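Local coordinates for protein aspartate semialdehyde dehydrogenase (PDB 4WOJ) that probably catalyses the NADPH-dependent reductive dephosphorylation of L-aspartyl-4-phosphate to L-aspartate semialdehyde, a step toward lysine, methionine and threonine, at residues Q179-L182 with Q183-L187; L205-L208 with S209-S212; D308-K311 with E312-L315; Y317-P320 with Q321-S324. All blocks are in the same frame, centred on the assembly; numbering follows the deposited sequence.

All four contacts are local turns within the dimerisation domain, and all of them touch the second subunit of the homodimer. Contacts 1 and 2 lie on or at the ends of the successive helices 175-191 and 198-209, with centres about 13 Å apart. Contacts 3 and 4 form a second pair, centres about 12 Å apart, on or at the ends of helices 311-317 and 320-323; Thr-314 O meets Thr-319 CG2 at 3.7 Å. The pairs join between subunits: Ser-209 of contact 2 is hydrogen-bonded to Gln-321, a contact 4 residue, of the second subunit. Contact 4 lies nearest the predicted active site, the side chain of Asn-323 about 8 Å from that of His-276; the side chain of Leu-181 of contact 1 is about 11 Å from that of His-276.

Contact 1 (Q179-L182 with Q183-L187); sequences QELL and QQTSL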
loop_
_atom_site.group_PDB
_atom_site.type_symbol
_atom_site.label_atom_id
_atom_site.label_comp_id
_atom_site.label_asym_id
_atom_site.label_seq_id
_atom_site.Cartn_x
_atom_site.Cartn_y
_atom_site.Cartn_z
ATOM N N GLN B 179 -18.228 -7.723 0.214
ATOM C CA GLN B 179 -19.484 -7.281 -0.383
ATOM C C GLN B 179 -19.636 -5.790 -0.172
ATOM O O GLN B 179 -19.940 -5.053 -1.103
ATOM C CB GLN B 179 -20.659 -8.026 0.246
ATOM C CG GLN B 179 -20.977 -9.325 -0.457
ATOM C CD GLN B 179 -21.695 -10.332 0.424
ATOM O OE1 GLN B 179 -22.192 -10.010 1.500
ATOM N NE2 GLN B 179 -21.743 -11.570 -0.038
ATOM N N GLU B 180 -19.410 -5.346 1.055
ATOM C CA GLU B 180 -19.440 -3.901 1.342
ATOM C C GLU B 180 -18.520 -3.128 0.373
ATOM O O GLU B 180 -18.948 -2.176 -0.274
ATOM C CB GLU B 180 -19.098 -3.597 2.820
ATOM C CG GLU B 180 -19.802 -2.342 3.306
ATOM C CD GLU B 180 -19.422 -1.911 4.712
ATOM O OE1 GLU B 180 -18.264 -1.498 4.900
ATOM O OE2 GLU B 180 -20.280 -1.951 5.636
ATOM N N LEU B 181 -17.265 -3.566 0.252
ATOM C CA LEU B 181 -16.294 -2.861 -0.577
ATOM C C LEU B 181 -16.820 -2.771 -1.993
ATOM O O LEU B 181 -16.748 -1.691 -2.635
ATOM C CB LEU B 181 -14.900 -3.525 -0.541
ATOM C CG LEU B 181 -13.936 -3.096 -1.674
ATOM C CD1 LEU B 181 -13.625 -1.624 -1.698
ATOM C CD2 LEU B 181 -12.640 -3.870 -1.608
ATOM N N LEU B 182 -17.294 -3.905 -2.506
ATOM C CA LEU B 182 -17.842 -3.936 -3.889
ATOM C C LEU B 182 -18.982 -2.961 -4.005
ATOM O O LEU B 182 -19.097 -2.251 -4.970
ATOM C CB LEU B 182 -18.307 -5.322 -4.304
ATOM C CG LEU B 182 -17.214 -6.385 -4.449
ATOM C CD1 LEU B 182 -17.834 -7.763 -4.579
ATOM C CD2 LEU B 182 -16.299 -6.068 -5.621
ATOM N N GLN B 183 -19.790 -2.886 -2.972
ATOM C CA GLN B 183 -20.960 -2.023 -3.009
ATOM C C GLN B 183 -20.627 -0.529 -2.895
ATOM O O GLN B 183 -21.139 0.302 -3.652
ATOM C CB GLN B 183 -21.920 -2.465 -1.926
ATOM C CG GLN B 183 -22.931 -1.427 -1.547
ATOM C CD GLN B 183 -24.195 -2.094 -1.137
ATOM O OE1 GLN B 183 -24.218 -2.820 -0.148
ATOM N NE2 GLN B 183 -25.261 -1.893 -1.932
ATOM N N GLN B 184 -19.785 -0.174 -1.941
ATOM C CA GLN B 184 -19.272 1.205 -1.880
ATOM C C GLN B 184 -18.861 1.647 -3.277
ATOM O O GLN B 184 -19.286 2.669 -3.761
ATOM C CB GLN B 184 -18.074 1.312 -0.948
ATOM C CG GLN B 184 -18.405 1.096 0.511
ATOM C CD GLN B 184 -17.160 0.816 1.350
ATOM O OE1 GLN B 184 -16.032 0.875 0.832
ATOM N NE2 GLN B 184 -17.358 0.490 2.659
ATOM N N THR B 185 -18.043 0.836 -3.921
ATOM C CA THR B 185 -17.479 1.151 -5.238
ATOM C C THR B 185 -18.555 1.275 -6.326
ATOM O O THR B 185 -18.449 2.072 -7.258
ATOM C CB THR B 185 -16.489 0.044 -5.642
ATOM O OG1 THR B 185 -15.709 -0.303 -4.501
ATOM C CG2 THR B 185 -15.590 0.481 -6.751
ATOM N N SER B 186 -19.582 0.455 -6.191
ATOM C CA SER B 186 -20.702 0.461 -7.126
ATOM C C SER B 186 -21.453 1.763 -7.042
ATOM O O SER B 186 -21.646 2.442 -8.050
ATOM C CB SER B 186 -21.650 -0.695 -6.846
ATOM O OG SER B 186 -22.894 -0.476 -7.506
ATOM N N LEU B 187 -21.847 2.114 -5.827
ATOM C CA LEU B 187 -22.599 3.352 -5.580
ATOM C C LEU B 187 -21.857 4.623 -5.987
ATOM O O LEU B 187 -22.416 5.479 -6.688
ATOM C CB LEU B 187 -22.975 3.450 -4.111
ATOM C CG LEU B 187 -23.892 2.328 -3.598
ATOM C CD1 LEU B 187 -23.978 2.364 -2.078
ATOM C CD2 LEU B 187 -25.283 2.441 -4.227
#
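Leu-181 and Thr-185, one turn apart in the middle of helix 175-191, illustrate how a threonine folds its hydroxyl back onto its own helix. Leu-181 O receives two donors from the same residue: Thr-185 N at 3.1 Å, the regular alpha-helical bond, and Thr-185 OG1 at a short 2.5 Å. They arrive from opposite faces of the carbonyl plane, tilted from it by 26° and 28°. The first side-chain torsion of Thr-185 makes this possible by setting OG1 beside the backbone N (chi1 -42°) and the methyl CG2 anti to that nitrogen.

A second i to i+4 pair, Glu-180 and Gln-184, lies on another flank. Gln-184 N reaches Glu-180 O at 2.7 Å in a nearly straight bond, and Gln-184 CG rests 3.4 Å from Glu-180 O. Farther out, Glu-180 OE1 is 3.1 Å from Gln-184 NE2.

Both polar ends are positioned chiefly by the loop beyond. The carboxylate of Glu-180 takes the backbone N-H groups of Lys-219 and Thr-220, while the amide of Gln-184 gives to Pro-216 O and accepts from Leu-224 N, so these buried groups are well satisfied. Thr-185 also packs on Thr-185 of the second subunit, placing this turn at the dimer interface. On the leucine side, Leu-181 CD1 stands 3.7 Å from Thr-185 OG1.

Contact 2 (L205-L208 with S209-S212); sequences LREL and SKDS
Two flat groups, the guanidinium of Arg-206 and the carboxylate of Glu-207, flank the ammonium of Lys-210 at the C-terminal end of helix 198-209, only the carboxylate bonding to it. Lys-210 NZ sits at an edge of the guanidinium, close to its plane and 4.2 Å from Arg-206 NE, but above the carboxylate plane, where it forms a salt bridge of 2.9 Å with Glu-207 OE2. The two cationic chains run side by side in the same direction; their like charges are probably eased by Glu-207 and by Glu-202, which pairs with Arg-206 NH1. A bend in the lysine chain (chi3 -108°) lays CE 3.4 Å from Arg-206 O.

Beneath this surface cluster, Ser-209 N makes an i to i+4 bond to Leu-205 O at 2.7 Å. Ser-209 OG lies 2.8 Å from Arg-206 O and is also hydrogen-bonded to Gln-321 OE1 of the second subunit, a second acceptor within reach of its proton. Leu-208 packs on Leu-188 and Ile-191 of helix 175-191. Farther on a tighter i to i+3 turn follows, with Asp-211 N bonded to Leu-208 O at 3.0 Å from well above the carbonyl plane (55°).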
loop_
_atom_site.group_PDB
_atom_site.type_symbol
_atom_site.label_atom_id
_atom_site.label_comp_id
_atom_site.label_asym_id
_atom_site.label_seq_id
_atom_site.Cartn_x
_atom_site.Cartn_y
_atom_site.Cartn_z
ATOM N N LEU B 205 -16.990 12.396 -5.141
ATOM C CA LEU B 205 -16.806 11.032 -4.607
ATOM C C LEU B 205 -16.350 11.114 -3.179
ATOM O O LEU B 205 -16.887 10.439 -2.289
ATOM C CB LEU B 205 -15.749 10.252 -5.383
ATOM C CG LEU B 205 -15.925 10.066 -6.877
ATOM C CD1 LEU B 205 -14.804 9.222 -7.441
ATOM C CD2 LEU B 205 -17.261 9.424 -7.168
ATOM N N ARG B 206 -15.345 11.964 -2.970
ATOM C CA ARG B 206 -14.765 12.119 -1.650
ATOM C C ARG B 206 -15.826 12.472 -0.607
ATOM O O ARG B 206 -15.920 11.807 0.422
ATOM C CB ARG B 206 -13.648 13.148 -1.642
ATOM C CG ARG B 206 -12.942 13.190 -0.296
ATOM C CD ARG B 206 -11.654 13.971 -0.365
ATOM N NE ARG B 206 -11.898 15.388 -0.098
ATOM C CZ ARG B 206 -11.715 16.380 -0.963
ATOM N NH1 ARG B 206 -11.255 16.161 -2.171
ATOM N NH2 ARG B 206 -11.976 17.621 -0.593
ATOM N N GLU B 207 -16.638 13.487 -0.882
ATOM C CA GLU B 207 -17.682 13.883 0.072
ATOM C C GLU B 207 -18.745 12.796 0.226
ATOM O O GLU B 207 -19.192 12.532 1.345
ATOM C CB GLU B 207 -18.330 15.221 -0.310
ATOM C CG GLU B 207 -17.397 16.422 -0.184
ATOM C CD GLU B 207 -16.746 16.529 1.206
ATOM O OE1 GLU B 207 -17.470 16.422 2.234
ATOM O OE2 GLU B 207 -15.503 16.713 1.278
ATOM N N LEU B 208 -19.134 12.159 -0.870
ATOM C CA LEU B 208 -20.130 11.065 -0.794
ATOM C C LEU B 208 -19.590 9.903 0.064
ATOM O O LEU B 208 -20.324 9.330 0.897
ATOM C CB LEU B 208 -20.530 10.572 -2.183
ATOM C CG LEU B 208 -21.745 9.604 -2.251
ATOM C CD1 LEU B 208 -23.021 10.226 -1.687
ATOM C CD2 LEU B 208 -22.029 9.140 -3.678
ATOM N N SER B 209 -18.307 9.576 -0.120
ATOM C CA SER B 209 -17.715 8.428 0.582
ATOM C C SER B 209 -17.876 8.551 2.099
ATOM O O SER B 209 -18.011 7.539 2.811
ATOM C CB SER B 209 -16.232 8.255 0.216
ATOM O OG SER B 209 -15.400 9.134 0.936
ATOM N N LYS B 210 -17.853 9.793 2.579
ATOM C CA LYS B 210 -17.978 10.099 4.016
ATOM C C LYS B 210 -19.376 10.023 4.618
ATOM O O LYS B 210 -19.495 10.028 5.837
ATOM C CB LYS B 210 -17.432 11.484 4.303
ATOM C CG LYS B 210 -15.920 11.491 4.371
ATOM C CD LYS B 210 -15.348 12.894 4.550
ATOM C CE LYS B 210 -14.692 13.314 3.255
ATOM N NZ LYS B 210 -14.434 14.773 3.171
ATOM N N ASP B 211 -20.413 9.989 3.792
ATOM C CA ASP B 211 -21.801 9.861 4.299
ATOM C C ASP B 211 -22.224 8.413 4.563
ATOM O O ASP B 211 -22.552 7.665 3.635
ATOM C CB ASP B 211 -22.808 10.478 3.309
ATOM C CG ASP B 211 -24.156 10.789 3.963
ATOM O OD1 ASP B 211 -24.383 10.421 5.152
ATOM O OD2 ASP B 211 -24.995 11.412 3.279
ATOM N N SER B 212 -22.246 8.036 5.838
ATOM C CA SER B 212 -22.610 6.661 6.237
ATOM C C SER B 212 -24.050 6.275 5.979
ATOM O O SER B 212 -24.417 5.116 6.124
ATOM C CB SER B 212 -22.348 6.436 7.721
ATOM O OG SER B 212 -21.589 7.484 8.260
#

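Contact 3 (D308-K311 with E312-L315); sequences DNNK and EDTL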
loop_
_atom_site.group_PDB
_atom_site.type_symbol
_atom_site.label_atom_id
_atom_site.label_comp_id
_atom_site.label_asym_id
_atom_site.label_seq_id
_atom_site.Cartn_x
_atom_site.Cartn_y
_atom_site.Cartn_z
ATOM N N ASP B 308 11.157 -10.968 -12.414
ATOM C CA ASP B 308 12.326 -10.221 -12.792
ATOM C C ASP B 308 12.067 -8.735 -12.678
ATOM O O ASP B 308 10.978 -8.243 -12.980
ATOM C CB ASP B 308 12.717 -10.640 -14.220
ATOM C CG ASP B 308 13.823 -9.823 -14.790
ATOM O OD1 ASP B 308 14.951 -9.878 -14.266
ATOM O OD2 ASP B 308 13.576 -9.104 -15.783
ATOM N N ASN B 309 13.084 -8.021 -12.231
ATOM C CA ASN B 309 12.935 -6.637 -11.830
ATOM C C ASN B 309 12.940 -5.717 -13.023
ATOM O O ASN B 309 13.881 -4.972 -13.240
ATOM C CB ASN B 309 14.052 -6.265 -10.866
ATOM C CG ASN B 309 13.795 -4.963 -10.138
ATOM O OD1 ASN B 309 12.680 -4.444 -10.110
ATOM N ND2 ASN B 309 14.820 -4.441 -9.539
ATOM N N ASN B 310 11.858 -5.774 -13.787
ATOM C CA ASN B 310 11.650 -4.837 -14.861
ATOM C C ASN B 310 10.155 -4.556 -14.975
ATOM O O ASN B 310 9.321 -5.302 -14.471
ATOM C CB ASN B 310 12.203 -5.382 -16.161
ATOM C CG ASN B 310 11.363 -6.504 -16.718
ATOM O OD1 ASN B 310 10.341 -6.268 -17.351
ATOM N ND2 ASN B 310 11.794 -7.731 -16.494
ATOM N N LYS B 311 9.845 -3.465 -15.649
ATOM C CA LYS B 311 8.515 -2.904 -15.661
ATOM C C LYS B 311 7.442 -3.831 -16.254
ATOM O O LYS B 311 6.444 -4.152 -15.602
ATOM C CB LYS B 311 8.579 -1.613 -16.437
ATOM C CG LYS B 311 7.307 -0.797 -16.388
ATOM C CD LYS B 311 7.558 0.533 -17.084
ATOM C CE LYS B 311 6.447 1.538 -16.815
ATOM N NZ LYS B 311 6.973 2.900 -17.091
ATOM N N GLU B 312 7.650 -4.269 -17.476
ATOM C CA GLU B 312 6.643 -5.075 -18.116
ATOM C C GLU B 312 6.267 -6.267 -17.215
ATOM O O GLU B 312 5.083 -6.575 -17.024
ATOM C CB GLU B 312 7.121 -5.543 -19.514
ATOM C CG GLU B 312 6.256 -6.654 -20.129
ATOM C CD GLU B 312 6.197 -6.644 -21.666
ATOM O OE1 GLU B 312 7.252 -6.607 -22.338
ATOM O OE2 GLU B 312 5.068 -6.700 -22.218
ATOM N N ASP B 313 7.280 -6.956 -16.685
ATOM C CA ASP B 313 7.046 -8.179 -15.923
ATOM C C ASP B 313 6.463 -7.893 -14.520
ATOM O O ASP B 313 5.696 -8.682 -13.953
ATOM C CB ASP B 313 8.340 -8.991 -15.838
ATOM C CG ASP B 313 8.761 -9.647 -17.195
ATOM O OD1 ASP B 313 8.018 -9.640 -18.213
ATOM O OD2 ASP B 313 9.874 -10.205 -17.219
ATOM N N THR B 314 6.852 -6.759 -13.961
ATOM C CA THR B 314 6.410 -6.378 -12.642
ATOM C C THR B 314 4.961 -6.033 -12.683
ATOM O O THR B 314 4.164 -6.514 -11.860
ATOM C CB THR B 314 7.180 -5.175 -12.092
ATOM O OG1 THR B 314 8.543 -5.538 -11.935
ATOM C CG2 THR B 314 6.614 -4.765 -10.767
ATOM N N LEU B 315 4.607 -5.175 -13.619
ATOM C CA LEU B 315 3.191 -4.774 -13.725
ATOM C C LEU B 315 2.322 -5.934 -14.137
ATOM O O LEU B 315 1.195 -6.043 -13.696
ATOM C CB LEU B 315 2.997 -3.568 -14.638
ATOM C CG LEU B 315 3.678 -2.280 -14.136
ATOM C CD1 LEU B 315 3.322 -1.111 -15.033
ATOM C CD2 LEU B 315 3.348 -1.919 -12.693
#
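Asn-310 and Asp-313 grip each other in both directions, an N-cap with a second, returning side-chain bond. Asn-310 OD1 accepts from Asp-313 N at 3.2 Å, the capping bond proper, while Asn-310 ND2 donates to Asp-313 OD2, also at 3.2 Å. The return bond runs from side chain to side chain, so the pair resembles a capping box without being one. Both bonds are nearly straight, yet neither acceptor is met in its own plane: the donors stand above it, and the amide and carboxylate are turned 60° against each other. Asp-313 OD2 does, however, lie in the plane of the Asn-310 amide. A chi1 of 72°, holding CG between the backbone N and the carbonyl carbon, turns this amide back across the first turn.

Asn-310 O has its own pair of donors, both from Thr-314: the backbone N at 2.9 Å and OG1 at 2.7 Å, the hydroxyl coming from above the carbonyl plane. The following turn closes with Leu-315 N on Lys-311 O.

The carboxylates of Asp-308 and Asp-313 approach to 4.1 Å between their OD2 atoms. Their repulsion is probably moderated by the Asn-310 ND2 bond to Asp-313 OD2 and by the helix N-terminus; a sodium ion lies about 6 Å from the side chain of Asp-308.

The turn leads from strand 304-307, outermost in its sheet within this chain, into helix 311-317. Asn-309 bonds both Arg-333 of strand 329-336 and Gly-239 O of the second subunit, whose Trp-231 also packs on Lys-311 and Thr-314, and Lys-311 NZ bonds to Asp-233 O there.

Contact 4 (Y317-P320 with Q321-S324); sequences YLTP and QANS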
loop_
_atom_site.group_PDB
_atom_site.type_symbol
_atom_site.label_atom_id
_atom_site.label_comp_id
_atom_site.label_asym_id
_atom_site.label_seq_id
_atom_site.Cartn_x
_atom_site.Cartn_y
_atom_site.Cartn_z
ATOM N N TYR B 317 2.945 -9.431 -13.621
ATOM C CA TYR B 317 2.923 -10.585 -12.676
ATOM C C TYR B 317 3.010 -10.278 -11.185
ATOM O O TYR B 317 2.584 -11.100 -10.407
ATOM C CB TYR B 317 3.999 -11.608 -13.046
ATOM C CG TYR B 317 3.900 -12.027 -14.485
ATOM C CD1 TYR B 317 2.855 -12.875 -14.925
ATOM C CD2 TYR B 317 4.815 -11.549 -15.429
ATOM C CE1 TYR B 317 2.743 -13.249 -16.260
ATOM C CE2 TYR B 317 4.718 -11.918 -16.761
ATOM C CZ TYR B 317 3.673 -12.762 -17.181
ATOM O OH TYR B 317 3.593 -13.116 -18.518
ATOM N N LEU B 318 3.568 -9.136 -10.762
ATOM C CA LEU B 318 3.737 -8.875 -9.291
ATOM C C LEU B 318 2.559 -8.099 -8.707
ATOM O O LEU B 318 2.745 -7.045 -8.149
ATOM C CB LEU B 318 5.037 -8.143 -9.014
ATOM C CG LEU B 318 5.571 -8.184 -7.586
ATOM C CD1 LEU B 318 5.812 -9.607 -7.117
ATOM C CD2 LEU B 318 6.877 -7.429 -7.559
ATOM N N THR B 319 1.337 -8.594 -8.930
ATOM C CA THR B 319 0.152 -7.859 -8.612
ATOM C C THR B 319 -0.978 -8.774 -8.186
ATOM O O THR B 319 -0.965 -9.963 -8.494
ATOM C CB THR B 319 -0.356 -7.035 -9.812
ATOM O OG1 THR B 319 -1.043 -7.893 -10.746
ATOM C CG2 THR B 319 0.774 -6.308 -10.491
ATOM N N PRO B 320 -1.949 -8.221 -7.445
ATOM C CA PRO B 320 -3.110 -8.945 -6.987
ATOM C C PRO B 320 -3.926 -9.518 -8.144
ATOM O O PRO B 320 -4.429 -10.654 -8.066
ATOM C CB PRO B 320 -3.920 -7.859 -6.273
ATOM C CG PRO B 320 -2.923 -6.886 -5.778
ATOM C CD PRO B 320 -1.746 -6.967 -6.686
ATOM N N GLN B 321 -4.064 -8.706 -9.189
ATOM C CA GLN B 321 -4.694 -9.130 -10.406
ATOM C C GLN B 321 -4.063 -10.411 -10.867
ATOM O O GLN B 321 -4.736 -11.385 -11.178
ATOM C CB GLN B 321 -4.489 -8.091 -11.512
ATOM C CG GLN B 321 -5.366 -8.339 -12.738
ATOM C CD GLN B 321 -4.887 -7.586 -13.964
ATOM O OE1 GLN B 321 -3.696 -7.640 -14.325
ATOM N NE2 GLN B 321 -5.806 -6.876 -14.613
ATOM N N ALA B 322 -2.751 -10.410 -10.941
ATOM C CA ALA B 322 -2.070 -11.552 -11.514
ATOM C C ALA B 322 -2.162 -12.793 -10.641
ATOM O O ALA B 322 -2.261 -13.887 -11.139
ATOM C CB ALA B 322 -0.606 -11.210 -11.763
ATOM N N ASN B 323 -2.145 -12.570 -9.336
ATOM C CA ASN B 323 -1.878 -13.610 -8.369
ATOM C C ASN B 323 -3.096 -14.247 -7.720
ATOM O O ASN B 323 -3.054 -15.399 -7.304
ATOM C CB ASN B 323 -1.042 -12.999 -7.251
ATOM C CG ASN B 323 -0.913 -13.921 -6.087
ATOM O OD1 ASN B 323 -1.877 -14.121 -5.329
ATOM N ND2 ASN B 323 0.279 -14.516 -5.940
ATOM N N SER B 324 -4.159 -13.470 -7.597
ATOM C CA SER B 324 -5.379 -13.930 -6.981
ATOM C C SER B 324 -5.939 -15.230 -7.639
ATOM O O SER B 324 -5.867 -15.423 -8.837
ATOM C CB SER B 324 -6.398 -12.804 -6.967
ATOM O OG SER B 324 -5.873 -11.706 -6.196
HETATM O O HOH W 1 -1.317 -6.467 -12.685
#
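Pro-320 O is gripped by the backbone N and the hydroxyl of Ser-324. Ser-324 N donates at 2.9 Å and Ser-324 OG at 2.6 Å, one from each face of the carbonyl plane, and Asn-323 N adds a weak bond. The hydroxyl gets there because OG lies beside its own backbone N (chi1 -61°), much as a serine or threonine inside a helix turns back on the preceding turn. The same OG is hydrogen-bonded to Ser-275 OG, from the residue just before the predicted proton acceptor His-276.

At the other end of this single short helix, 320-323, Thr-319 is the N-cap. Its OG1 accepts from Ala-322 N at 3.0 Å, while Thr-319 O takes Asn-323 N at 3.0 Å in the carbonyl plane. With chi1 at 78°, OG1 hangs over the first turn and comes within 3.5 Å of the methyl CB of Ala-322. That methyl is equally close, 3.5 Å, to Tyr-317 O. A water accepts from Thr-319 OG1, at a doubtfully short distance, and donates to Gln-321 OE1 at 3.1 Å. The amide nitrogen of Gln-321 turns outward to Ser-209 OG of the second subunit.

The chemistry suits a helix of barely one turn. Proline in the first position brings no N-H to be satisfied; the next, Gln-321 N, is taken by Asn-227 OD1 of the second subunit, and those of Ala-322 and Asn-323 by Thr-319. Capping is therefore shared between subunits, which suggests that the dimer helps complete a turn whose Asn-323 side chain is about 8 Å from that of the predicted catalytic His-276.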